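Local coordinates for protein lipid II:glycine glycyltransferase (Staphylococcus aureus, PDB 6SNR) that probably adds the first glycine of the pentaglycine interpeptide bridge to the lysine of lipid II, using glycyl-tRNA as the donor, at residues N8-D12 / L24-K28; F14-H18 / F76-Y80; L233-I239 / L291-E295. All coordinates share one frame; numbering follows the deposited sequence.

Contacts 1 and 2 both use helix 8-17: its first turn grips the start of helix 27-33, while its last turn lies against the end of strand 68-78. Their centres are about 11 Å apart, and they touch directly, L26 CD2 standing 3.8 Å from V15 CG1 and Q25 CG 3.6 Å from V77 CG2. Contact 3 lies on the opposite side of the chain's centre, at the base of the long helical hairpin 235-262/267-297. Its nearest atoms are about 31 Å from those of either other contact, and it touches neither.

Contact 1 of 3, residues N8-D12 / L24-K28; sequences NQEHD and LQLTK
D12 reaches across to T27 with both carboxylate oxygens, a two-point grip on one residue. OD1 of D12 accepts the backbone N-H of T27 at 2.8 Å in a nearly straight bond (169°), and OD2 of D12 takes the hydroxyl OG1 of T27 at 2.7 Å. Both donors arrive on the syn side and lie close to the carboxylate plane, so the group is fixed in rotation as well as position. With chi1 at 70°, OG1 of T27 stands between its own N and carbonyl carbon, which brings hydroxyl and N-H to bear on the same acid.

The methyl CG2 of T27 lies 3.3 Å from OD1 of D12 and also packs against CG of N8 and ND1 of H11, both at 3.9 Å. Alongside, CD2 of L26 comes within 3.7 Å of OD1 of D12.

OD1 of D12 is a shared acceptor: H11 ND1 also donates to it, weakly (3.3 Å, 174°), making H11 a second-shell residue that helps position the acid. One water bridges N8 ND2 and T27 OG1, while R42 holds OD1 of N8; a second joins the backbone N of K28 to OD2 of D12, weakly on the acid side. NZ of K28 forms salt bridges with E222 and D223.

L26 occupies the N-cap position of helix 27-33. The arrangement is thus a helix start held by an acid from another helix, D12 of helix 8-17, whose negative charge would probably be favoured by the helix dipole.

Contact 2 of 3, residues F14-H18 / F76-Y80; sequences FVKSH and FVVDY
V77 is the apolar hub for the last turn of helix 8-17 and the residue just after it. CG1 of V77 mainly meets H18 and F14, sitting 3.7 Å from CB of H18 and 4.1 Å from CE1 of F14, whereas CG2 of V77 meets CG2 of V15 more loosely, at 4.3 Å.

The aromatic groups add contacts with the backbone. F14 brings its ring edge to the carbonyl of V77, CE1 lying 3.7 Å from O. H18, with CG anti to its own N (chi1 -166°), reaches toward the V78-D79 peptide: V78 N lies over one face of the imidazole and D79 N at its edge, with NE2 of H18 3.3 Å from V78 C. The angle between NE2 and the D79 amide is too poor for a hydrogen bond.

No hydrogen bond crosses the contact. Y80 OH donates to F76 O at 2.8 Å, and V78 O accepts from N20 ND2. CG1 of V78 lies 3.8 Å above one face of the Y80 ring, offset toward its rim.

The pair joins the end of helix 8-17 to the end of strand 68-78. V54 of strand 50-61 pairs with the backbone of V77 and touches both F14 and V15, while the side chain of V78, which leaves its backbone pointing away from 14-18, touches A85 and L89 of helix 83-99.

Contact 3 of 3, residues L233-I239 / L291-E295; sequences LDPKENI and LEALE
I239 packs against L291 in the apolar centre, where CG1 of I239 lies 3.5 Å from CB of L291 as the two side chains run past each other in opposite directions. P235 forms the other part of this centre, meeting L294 at about a right angle; CG of the pyrrolidine ring is 3.8 Å from CG of the leucine. P235 also lies against the backbone of the opposing helix, its CB 3.5 Å from L291 O. At the P235 end, L294 CD2 touches L233 CD2 at 3.8 Å; at the I239 end, L291 CD1 reaches CB of N238 at 3.9 Å.

Toward the polar edge, E295 runs out almost fully extended, its CG anti to the backbone N (chi1 -168°). Its aliphatic part flanks P235, OE1 faces CD1 of I239, and OE2 forms a salt bridge with K236 NZ at 2.8 Å, although the modelled place of OE2 is less certain. A bend at the end of the lysine chain helps bring NZ there, and P299 O is a second, weak acceptor for it. The start of helix 235-262 is capped by D234, whose OD2 accepts the N-H of E237 at 3.1 Å.

The two short helical segments run nearly antiparallel (157°), their axes 9.2 Å apart, at the root of the hairpin formed by helices 235-262 and 267-297. Just before it, L233 ends strand 226-233, pairs through its backbone with I302 of strand 302-312 and packs on F327 and F330; L294 also touches F327.

Contact 1 of 3, residues N8-D12 / L24-K28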
ATOM      1  N   ASN A   8       2.893 -13.749  21.127  1.00 19.49           N
ATOM      2  CA  ASN A   8       2.447 -12.914  19.947  1.00 17.81           C
ATOM      3  C   ASN A   8       3.593 -12.073  19.350  1.00 19.03           C
ATOM      4  O   ASN A   8       3.784 -12.013  18.115  1.00 18.04           O
ATOM      5  CB  ASN A   8       1.271 -12.006  20.311  1.00 19.59           C
ATOM      6  CG  ASN A   8      -0.059 -12.748  20.486  1.00 20.56           C
ATOM      7  OD1 ASN A   8      -0.135 -13.960  20.560  1.00 22.73           O
ATOM      8  ND2 ASN A   8      -1.124 -11.980  20.571  1.00 23.72           N
ATOM      9  N   GLN A   9       4.366 -11.411  20.227  1.00 20.76           N
ATOM     10  CA  GLN A   9       5.474 -10.593  19.749  1.00 20.83           C
ATOM     11  C   GLN A   9       6.562 -11.414  19.068  1.00 20.09           C
ATOM     12  O   GLN A   9       7.123 -11.004  18.089  1.00 19.78           O
ATOM     13  CB  GLN A   9       6.067  -9.775  20.900  1.00 23.83           C
ATOM     14  CG  GLN A   9       5.170  -8.684  21.360  1.00 26.33           C
ATOM     15  CD  GLN A   9       4.231  -9.132  22.404  1.00 27.82           C
ATOM     16  OE1 GLN A   9       4.141 -10.335  22.737  1.00 29.58           O
ATOM     17  NE2 GLN A   9       3.536  -8.161  22.990  1.00 32.74           N
ATOM     18  N   GLU A  10       6.870 -12.603  19.600  1.00 19.07           N
ATOM     19  CA  GLU A  10       7.822 -13.483  19.000  1.00 19.52           C
ATOM     20  C   GLU A  10       7.381 -13.956  17.615  1.00 17.23           C
ATOM     21  O   GLU A  10       8.170 -14.002  16.706  1.00 17.86           O
ATOM     22  CB  GLU A  10       8.109 -14.664  19.939  1.00 19.15           C
ATOM     23  CG  GLU A  10       8.906 -14.229  21.189  1.00 23.56           C
ATOM     24  CD  GLU A  10       8.966 -15.288  22.282  1.00 27.77           C
ATOM     25  OE1 GLU A  10       8.134 -16.228  22.393  1.00 25.21           O
ATOM     26  OE2 GLU A  10       9.898 -15.135  23.117  1.00 33.65           O
ATOM     27  N   HIS A  11       6.129 -14.357  17.501  1.00 18.52           N
ATOM     28  CA  HIS A  11       5.522 -14.719  16.203  1.00 15.95           C
ATOM     29  C   HIS A  11       5.645 -13.572  15.213  1.00 15.52           C
ATOM     30  O   HIS A  11       6.132 -13.744  14.120  1.00 16.66           O
ATOM     31  CB  HIS A  11       4.041 -15.052  16.406  1.00 14.98           C
ATOM     32  CG  HIS A  11       3.304 -15.342  15.137  1.00 16.46           C
ATOM     33  ND1 HIS A  11       2.680 -14.390  14.353  1.00 18.11           N
ATOM     34  CD2 HIS A  11       3.139 -16.530  14.503  1.00 13.74           C
ATOM     35  CE1 HIS A  11       2.095 -15.010  13.319  1.00 14.29           C
ATOM     36  NE2 HIS A  11       2.410 -16.289  13.366  1.00 19.57           N
ATOM     37  N   ASP A  12       5.186 -12.399  15.611  1.00 17.76           N
ATOM     38  CA  ASP A  12       5.201 -11.228  14.732  1.00 16.64           C
ATOM     39  C   ASP A  12       6.648 -10.879  14.302  1.00 17.74           C
ATOM     40  O   ASP A  12       6.925 -10.566  13.150  1.00 17.11           O
ATOM     41  CB  ASP A  12       4.505 -10.031  15.395  1.00 16.12           C
ATOM     42  CG  ASP A  12       2.998 -10.199  15.507  1.00 15.71           C
ATOM     43  OD1 ASP A  12       2.474 -11.082  14.740  1.00 16.27           O
ATOM     44  OD2 ASP A  12       2.372  -9.487  16.316  1.00 17.11           O
ATOM     45  N   LEU A  24      -0.709 -10.359   6.446  1.00 14.34           N
ATOM     46  CA  LEU A  24      -1.889 -11.147   6.762  1.00 15.77           C
ATOM     47  C   LEU A  24      -1.600 -12.300   7.748  1.00 15.66           C
ATOM     48  O   LEU A  24      -2.548 -12.958   8.160  1.00 16.75           O
ATOM     49  CB  LEU A  24      -2.541 -11.665   5.459  1.00 18.15           C
ATOM     50  CG  LEU A  24      -2.986 -10.656   4.415  1.00 19.64           C
ATOM     51  CD1 LEU A  24      -4.003 -11.241   3.413  1.00 19.36           C
ATOM     52  CD2 LEU A  24      -3.326  -9.257   4.861  1.00 21.07           C
ATOM     53  N   GLN A  25      -0.323 -12.474   8.147  1.00 15.58           N
ATOM     54  CA  GLN A  25       0.081 -13.421   9.183  1.00 14.28           C
ATOM     55  C   GLN A  25       0.400 -12.770  10.536  1.00 15.33           C
ATOM     56  O   GLN A  25       0.804 -13.479  11.476  1.00 16.00           O
ATOM     57  CB  GLN A  25       1.203 -14.307   8.724  1.00 14.22           C
ATOM     58  CG  GLN A  25       0.778 -15.327   7.660  1.00 14.00           C
ATOM     59  CD  GLN A  25      -0.072 -16.423   8.304  1.00 14.14           C
ATOM     60  OE1 GLN A  25      -1.339 -16.521   8.150  1.00 16.75           O
ATOM     61  NE2 GLN A  25       0.593 -17.174   9.064  1.00 13.38           N
ATOM     62  N   LEU A  26       0.255 -11.460  10.628  1.00 15.76           N
ATOM     63  CA  LEU A  26       0.509 -10.756  11.914  1.00 14.93           C
ATOM     64  C   LEU A  26      -0.648 -10.912  12.874  1.00 14.34           C
ATOM     65  O   LEU A  26      -1.824 -10.888  12.494  1.00 15.59           O
ATOM     66  CB  LEU A  26       0.787  -9.248  11.688  1.00 16.08           C
ATOM     67  CG  LEU A  26       2.011  -8.922  10.830  1.00 16.83           C
ATOM     68  CD1 LEU A  26       2.140  -7.400  10.709  1.00 17.20           C
ATOM     69  CD2 LEU A  26       3.264  -9.512  11.450  1.00 17.57           C
ATOM     70  N   THR A  27      -0.317 -10.964  14.177  1.00 15.80           N
ATOM     71  CA  THR A  27      -1.339 -11.094  15.158  1.00 15.20           C
ATOM     72  C   THR A  27      -2.371  -9.955  15.189  1.00 16.07           C
ATOM     73  O   THR A  27      -3.540 -10.187  15.422  1.00 17.70           O
ATOM     74  CB  THR A  27      -0.786 -11.366  16.588  1.00 16.47           C
ATOM     75  OG1 THR A  27      -0.126 -10.185  17.094  1.00 18.15           O
ATOM     76  CG2 THR A  27       0.144 -12.528  16.638  1.00 16.00           C
ATOM     77  N   LYS A  28      -1.934  -8.701  14.946  1.00 15.95           N
ATOM     78  CA  LYS A  28      -2.869  -7.592  14.950  1.00 17.03           C
ATOM     79  C   LYS A  28      -3.759  -7.590  13.688  1.00 15.94           C
ATOM     80  O   LYS A  28      -4.848  -7.041  13.722  1.00 17.38           O
ATOM     81  CB  LYS A  28      -2.126  -6.251  15.073  1.00 18.44           C
ATOM     82  CG  LYS A  28      -1.372  -6.076  16.356  1.00 21.66           C
ATOM     83  CD  LYS A  28      -2.276  -6.065  17.556  1.00 23.50           C
ATOM     84  CE  LYS A  28      -1.536  -5.421  18.735  1.00 24.92           C
ATOM     85  NZ  LYS A  28      -1.075  -4.017  18.441  1.00 28.74           N
TER
HETATM   86  O   HOH W   1      -1.067  -9.068  19.378  1.00 27.89           O
HETATM   87  O   HOH W   2       0.862  -7.752  14.663  1.00 18.40           O

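Contact 2 of 3, residues F14-H18 / F76-Y80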
ATOM      1  N   PHE A  14       9.166 -12.980  13.970  1.00 17.56           N
ATOM      2  CA  PHE A  14       9.539 -14.003  13.030  1.00 18.07           C
ATOM      3  C   PHE A  14       8.915 -13.739  11.679  1.00 17.11           C
ATOM      4  O   PHE A  14       9.617 -13.826  10.643  1.00 19.72           O
ATOM      5  CB  PHE A  14       9.122 -15.386  13.543  1.00 18.80           C
ATOM      6  CG  PHE A  14       9.579 -16.512  12.655  1.00 19.02           C
ATOM      7  CD1 PHE A  14       8.826 -16.950  11.598  1.00 20.12           C
ATOM      8  CD2 PHE A  14      10.800 -17.121  12.882  1.00 21.46           C
ATOM      9  CE1 PHE A  14       9.275 -17.986  10.782  1.00 21.77           C
ATOM     10  CE2 PHE A  14      11.247 -18.142  12.075  1.00 21.78           C
ATOM     11  CZ  PHE A  14      10.480 -18.585  11.020  1.00 20.16           C
ATOM     12  N   VAL A  15       7.616 -13.423  11.631  1.00 17.96           N
ATOM     13  CA  VAL A  15       6.935 -13.088  10.364  1.00 17.20           C
ATOM     14  C   VAL A  15       7.579 -11.876   9.656  1.00 17.36           C
ATOM     15  O   VAL A  15       7.824 -11.896   8.459  1.00 18.57           O
ATOM     16  CB  VAL A  15       5.428 -12.823  10.588  1.00 18.25           C
ATOM     17  CG1 VAL A  15       4.710 -12.347   9.304  1.00 16.63           C
ATOM     18  CG2 VAL A  15       4.728 -14.081  11.172  1.00 17.55           C
ATOM     19  N   LYS A  16       7.905 -10.875  10.447  1.00 16.51           N
ATOM     20  CA  LYS A  16       8.433  -9.632   9.898  1.00 18.55           C
ATOM     21  C   LYS A  16       9.808  -9.852   9.297  1.00 21.85           C
ATOM     22  O   LYS A  16      10.118  -9.216   8.278  1.00 22.81           O
ATOM     23  CB  LYS A  16       8.427  -8.538  10.971  1.00 19.97           C
ATOM     24  CG  LYS A  16       7.029  -8.005  11.269  1.00 18.85           C
ATOM     25  CD  LYS A  16       6.978  -7.021  12.426  1.00 20.16           C
ATOM     26  CE  LYS A  16       5.693  -6.247  12.549  1.00 19.87           C
ATOM     27  NZ  LYS A  16       5.740  -5.117  13.544  1.00 21.07           N
ATOM     28  N   SER A  17      10.613 -10.750   9.854  1.00 20.54           N
ATOM     29  CA  SER A  17      11.965 -11.031   9.302  1.00 21.52           C
ATOM     30  C   SER A  17      12.090 -12.202   8.319  1.00 22.44           C
ATOM     31  O   SER A  17      13.155 -12.425   7.710  1.00 21.60           O
ATOM     32  CB  SER A  17      12.944 -11.250  10.453  1.00 24.16           C
ATOM     33  OG  SER A  17      12.582 -12.300  11.295  1.00 28.67           O
ATOM     34  N   HIS A  18      11.010 -12.957   8.130  1.00 20.23           N
ATOM     35  CA  HIS A  18      11.096 -14.088   7.218  1.00 20.69           C
ATOM     36  C   HIS A  18      10.821 -13.633   5.776  1.00 20.64           C
ATOM     37  O   HIS A  18       9.874 -12.882   5.544  1.00 19.79           O
ATOM     38  CB  HIS A  18      10.109 -15.165   7.626  1.00 20.46           C
ATOM     39  CG  HIS A  18      10.362 -16.461   6.953  1.00 19.13           C
ATOM     40  ND1 HIS A  18      11.003 -17.522   7.554  1.00 21.78           N
ATOM     41  CD2 HIS A  18      10.108 -16.848   5.685  1.00 18.12           C
ATOM     42  CE1 HIS A  18      11.089 -18.519   6.695  1.00 20.25           C
ATOM     43  NE2 HIS A  18      10.552 -18.138   5.555  1.00 23.60           N
ATOM     44  N   PHE A  76       1.558 -20.870   5.051  1.00 16.56           N
ATOM     45  CA  PHE A  76       2.477 -20.845   6.189  1.00 18.25           C
ATOM     46  C   PHE A  76       3.696 -19.936   5.977  1.00 17.42           C
ATOM     47  O   PHE A  76       4.157 -19.717   4.845  1.00 17.18           O
ATOM     48  CB  PHE A  76       3.085 -22.237   6.428  1.00 18.13           C
ATOM     49  CG  PHE A  76       2.123 -23.408   6.382  1.00 18.28           C
ATOM     50  CD1 PHE A  76       1.274 -23.697   7.448  1.00 17.43           C
ATOM     51  CD2 PHE A  76       2.095 -24.242   5.277  1.00 18.24           C
ATOM     52  CE1 PHE A  76       0.467 -24.805   7.442  1.00 17.56           C
ATOM     53  CE2 PHE A  76       1.280 -25.358   5.253  1.00 18.87           C
ATOM     54  CZ  PHE A  76       0.475 -25.649   6.338  1.00 19.78           C
ATOM     55  N   VAL A  77       4.253 -19.438   7.066  1.00 15.31           N
ATOM     56  CA  VAL A  77       5.472 -18.616   7.055  1.00 16.17           C
ATOM     57  C   VAL A  77       6.659 -19.526   7.350  1.00 18.33           C
ATOM     58  O   VAL A  77       7.012 -19.809   8.514  1.00 17.36           O
ATOM     59  CB  VAL A  77       5.385 -17.428   7.998  1.00 16.79           C
ATOM     60  CG1 VAL A  77       6.650 -16.588   7.888  1.00 16.82           C
ATOM     61  CG2 VAL A  77       4.156 -16.583   7.697  1.00 16.41           C
ATOM     62  N   VAL A  78       7.240 -20.014   6.262  1.00 17.17           N
ATOM     63  CA  VAL A  78       8.254 -21.058   6.288  1.00 18.17           C
ATOM     64  C   VAL A  78       9.010 -21.045   4.963  1.00 18.54           C
ATOM     65  O   VAL A  78       8.489 -20.609   3.974  1.00 18.78           O
ATOM     66  CB  VAL A  78       7.644 -22.448   6.570  1.00 17.54           C
ATOM     67  CG1 VAL A  78       6.796 -22.999   5.428  1.00 20.39           C
ATOM     68  CG2 VAL A  78       8.728 -23.442   6.951  1.00 18.45           C
ATOM     69  N   ASP A  79      10.242 -21.525   4.984  1.00 19.81           N
ATOM     70  CA  ASP A  79      10.983 -21.862   3.765  1.00 21.84           C
ATOM     71  C   ASP A  79      10.372 -23.151   3.196  1.00 22.45           C
ATOM     72  O   ASP A  79      10.458 -24.203   3.831  1.00 22.17           O
ATOM     73  CB  ASP A  79      12.474 -21.987   4.119  1.00 23.54           C
ATOM     74  CG  ASP A  79      13.354 -22.378   2.937  1.00 26.30           C
ATOM     75  OD1 ASP A  79      12.841 -22.658   1.826  1.00 25.74           O
ATOM     76  OD2 ASP A  79      14.591 -22.408   3.148  1.00 30.16           O
ATOM     77  N   TYR A  80       9.751 -23.057   2.011  1.00 20.32           N
ATOM     78  CA  TYR A  80       9.006 -24.173   1.384  1.00 20.86           C
ATOM     79  C   TYR A  80       9.965 -25.255   0.867  1.00 24.15           C
ATOM     80  O   TYR A  80       9.503 -26.348   0.530  1.00 24.42           O
ATOM     81  CB  TYR A  80       8.010 -23.685   0.308  1.00 19.48           C
ATOM     82  CG  TYR A  80       6.773 -23.103   0.953  1.00 19.32           C
ATOM     83  CD1 TYR A  80       6.775 -21.801   1.473  1.00 18.74           C
ATOM     84  CD2 TYR A  80       5.622 -23.873   1.148  1.00 18.59           C
ATOM     85  CE1 TYR A  80       5.659 -21.292   2.150  1.00 18.48           C
ATOM     86  CE2 TYR A  80       4.523 -23.386   1.814  1.00 18.26           C
ATOM     87  CZ  TYR A  80       4.533 -22.088   2.314  1.00 16.09           C
ATOM     88  OH  TYR A  80       3.438 -21.663   2.999  1.00 16.97           O
TER

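Contact 3 of 3, residues L233-I239 / L291-E295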
ATOM      1  N   LEU A 233      -3.970  21.343   0.751  1.00 28.82           N
ATOM      2  CA  LEU A 233      -3.651  22.584   0.054  1.00 27.79           C
ATOM      3  C   LEU A 233      -3.965  23.663   1.079  1.00 25.43           C
ATOM      4  O   LEU A 233      -5.119  23.776   1.491  1.00 29.46           O
ATOM      5  CB  LEU A 233      -4.535  22.744  -1.167  1.00 28.57           C
ATOM      6  CG  LEU A 233      -4.483  24.146  -1.833  1.00 30.44           C
ATOM      7  CD1 LEU A 233      -3.035  24.505  -2.183  1.00 32.47           C
ATOM      8  CD2 LEU A 233      -5.356  24.161  -3.076  1.00 33.61           C
ATOM      9  N   ASP A 234      -2.947  24.381   1.535  1.00 28.15           N
ATOM     10  CA  ASP A 234      -3.130  25.380   2.587  1.00 29.28           C
ATOM     11  C   ASP A 234      -2.862  26.772   2.016  1.00 29.77           C
ATOM     12  O   ASP A 234      -1.711  27.101   1.723  1.00 32.87           O
ATOM     13  CB  ASP A 234      -2.187  25.180   3.757  1.00 30.76           C
ATOM     14  CG  ASP A 234      -2.579  26.036   4.942  1.00 33.42           C
ATOM     15  OD1 ASP A 234      -3.645  25.763   5.543  1.00 37.76           O
ATOM     16  OD2 ASP A 234      -1.874  27.017   5.244  1.00 37.03           O
ATOM     17  N   PRO A 235      -3.912  27.578   1.895  1.00 29.58           N
ATOM     18  CA  PRO A 235      -3.730  28.928   1.308  1.00 30.73           C
ATOM     19  C   PRO A 235      -2.754  29.821   2.041  1.00 30.64           C
ATOM     20  O   PRO A 235      -1.986  30.519   1.391  1.00 29.01           O
ATOM     21  CB  PRO A 235      -5.121  29.536   1.400  1.00 31.07           C
ATOM     22  CG  PRO A 235      -6.049  28.389   1.388  1.00 33.05           C
ATOM     23  CD  PRO A 235      -5.332  27.247   2.067  1.00 29.21           C
ATOM     24  N   LYS A 236      -2.770  29.841   3.376  1.00 32.09           N
ATOM     25  CA  LYS A 236      -1.827  30.699   4.117  1.00 35.53           C
ATOM     26  C   LYS A 236      -0.380  30.364   3.841  1.00 34.29           C
ATOM     27  O   LYS A 236       0.457  31.258   3.656  1.00 30.87           O
ATOM     28  CB  LYS A 236      -2.039  30.589   5.624  1.00 40.01           C
ATOM     29  CG  LYS A 236      -3.174  31.414   6.156  1.00 45.10           C
ATOM     30  CD  LYS A 236      -3.146  31.454   7.677  1.00 49.01           C
ATOM     31  CE  LYS A 236      -4.418  32.056   8.254  1.00 52.74           C
ATOM     32  NZ  LYS A 236      -5.661  31.359   7.798  1.00 54.61           N
ATOM     33  N   GLU A 237      -0.057  29.070   3.841  1.00 33.09           N
ATOM     34  CA  GLU A 237       1.304  28.669   3.589  1.00 33.52           C
ATOM     35  C   GLU A 237       1.732  29.127   2.195  1.00 31.04           C
ATOM     36  O   GLU A 237       2.845  29.618   2.011  1.00 32.48           O
ATOM     37  CB  GLU A 237       1.470  27.148   3.688  1.00 36.99           C
ATOM     38  CG  GLU A 237       1.369  26.557   5.095  1.00 41.32           C
ATOM     39  CD  GLU A 237       1.857  25.108   5.133  1.00 42.20           C
ATOM     40  OE1 GLU A 237       1.782  24.415   4.097  1.00 46.83           O
ATOM     41  OE2 GLU A 237       2.336  24.661   6.188  1.00 50.41           O
ATOM     42  N   ASN A 238       0.841  28.966   1.231  1.00 29.47           N
ATOM     43  CA  ASN A 238       1.175  29.262  -0.166  1.00 28.19           C
ATOM     44  C   ASN A 238       1.314  30.750  -0.399  1.00 28.45           C
ATOM     45  O   ASN A 238       2.199  31.157  -1.155  1.00 26.90           O
ATOM     46  CB  ASN A 238       0.176  28.670  -1.117  1.00 27.58           C
ATOM     47  CG  ASN A 238       0.239  27.156  -1.153  1.00 32.43           C
ATOM     48  OD1 ASN A 238       0.762  26.519  -0.230  1.00 30.90           O
ATOM     49  ND2 ASN A 238      -0.256  26.587  -2.222  1.00 29.25           N
ATOM     50  N   ILE A 239       0.473  31.522   0.277  1.00 27.29           N
ATOM     51  CA  ILE A 239       0.582  33.003   0.288  1.00 27.21           C
ATOM     52  C   ILE A 239       1.958  33.439   0.832  1.00 27.75           C
ATOM     53  O   ILE A 239       2.635  34.287   0.254  1.00 26.03           O
ATOM     54  CB  ILE A 239      -0.602  33.665   1.056  1.00 27.31           C
ATOM     55  CG1 ILE A 239      -1.912  33.445   0.264  1.00 28.03           C
ATOM     56  CG2 ILE A 239      -0.307  35.158   1.328  1.00 30.06           C
ATOM     57  CD1 ILE A 239      -3.223  33.762   0.963  1.00 28.07           C
ATOM     58  N   LEU A 291      -5.572  32.961  -3.948  1.00 25.75           N
ATOM     59  CA  LEU A 291      -5.307  32.226  -2.679  1.00 24.20           C
ATOM     60  C   LEU A 291      -6.020  32.847  -1.489  1.00 25.90           C
ATOM     61  O   LEU A 291      -6.464  32.136  -0.581  1.00 26.60           O
ATOM     62  CB  LEU A 291      -3.816  32.130  -2.387  1.00 24.20           C
ATOM     63  CG  LEU A 291      -3.059  31.218  -3.340  1.00 24.24           C
ATOM     64  CD1 LEU A 291      -1.574  31.468  -3.243  1.00 24.36           C
ATOM     65  CD2 LEU A 291      -3.412  29.757  -3.044  1.00 24.86           C
ATOM     66  N   GLU A 292      -6.119  34.181  -1.469  1.00 25.40           N
ATOM     67  CA  GLU A 292      -6.928  34.847  -0.483  1.00 25.07           C
ATOM     68  C   GLU A 292      -8.390  34.484  -0.528  1.00 26.23           C
ATOM     69  O   GLU A 292      -8.995  34.346   0.557  1.00 28.87           O
ATOM     70  CB  GLU A 292      -6.807  36.381  -0.620  1.00 26.43           C
ATOM     71  CG  GLU A 292      -5.511  36.913  -0.079  1.00 26.41           C
ATOM     72  CD  GLU A 292      -5.201  38.351  -0.501  1.00 28.42           C
ATOM     73  OE1 GLU A 292      -5.988  38.945  -1.265  1.00 32.92           O
ATOM     74  OE2 GLU A 292      -4.166  38.880  -0.060  1.00 31.71           O
ATOM     75  N   ALA A 293      -8.947  34.341  -1.742  1.00 25.89           N
ATOM     76  CA  ALA A 293     -10.326  33.920  -1.988  1.00 27.22           C
ATOM     77  C   ALA A 293     -10.495  32.523  -1.425  1.00 28.44           C
ATOM     78  O   ALA A 293     -11.428  32.246  -0.693  1.00 31.33           O
ATOM     79  CB  ALA A 293     -10.655  33.936  -3.482  1.00 27.86           C
ATOM     80  N   LEU A 294      -9.529  31.671  -1.721  1.00 27.85           N
ATOM     81  CA  LEU A 294      -9.563  30.301  -1.186  1.00 30.13           C
ATOM     82  C   LEU A 294      -9.452  30.267   0.322  1.00 29.23           C
ATOM     83  O   LEU A 294     -10.117  29.461   0.983  1.00 35.62           O
ATOM     84  CB  LEU A 294      -8.471  29.458  -1.810  1.00 31.28           C
ATOM     85  CG  LEU A 294      -8.516  27.981  -1.445  1.00 34.43           C
ATOM     86  CD1 LEU A 294      -9.791  27.339  -1.952  1.00 35.43           C
ATOM     87  CD2 LEU A 294      -7.278  27.302  -2.023  1.00 33.02           C
ATOM     88  N   GLU A 295      -8.604  31.104   0.889  1.00 30.92           N
ATOM     89  CA  GLU A 295      -8.471  31.170   2.313  1.00 31.66           C
ATOM     90  C   GLU A 295      -9.798  31.532   2.983  1.00 35.07           C
ATOM     91  O   GLU A 295     -10.108  31.004   4.049  1.00 32.97           O
ATOM     92  CB  GLU A 295      -7.383  32.154   2.691  1.00 34.54           C
ATOM     93  CG  GLU A 295      -6.970  32.081   4.146  1.00 36.34           C
ATOM     94  CD  GLU A 295      -5.936  33.141   4.500  1.00 41.33           C
ATOM     95  OE1 GLU A 295      -5.713  34.093   3.701  1.00 41.71           O
ATOM     96  OE2 GLU A 295      -5.363  33.035   5.591  1.00 40.19           O
TER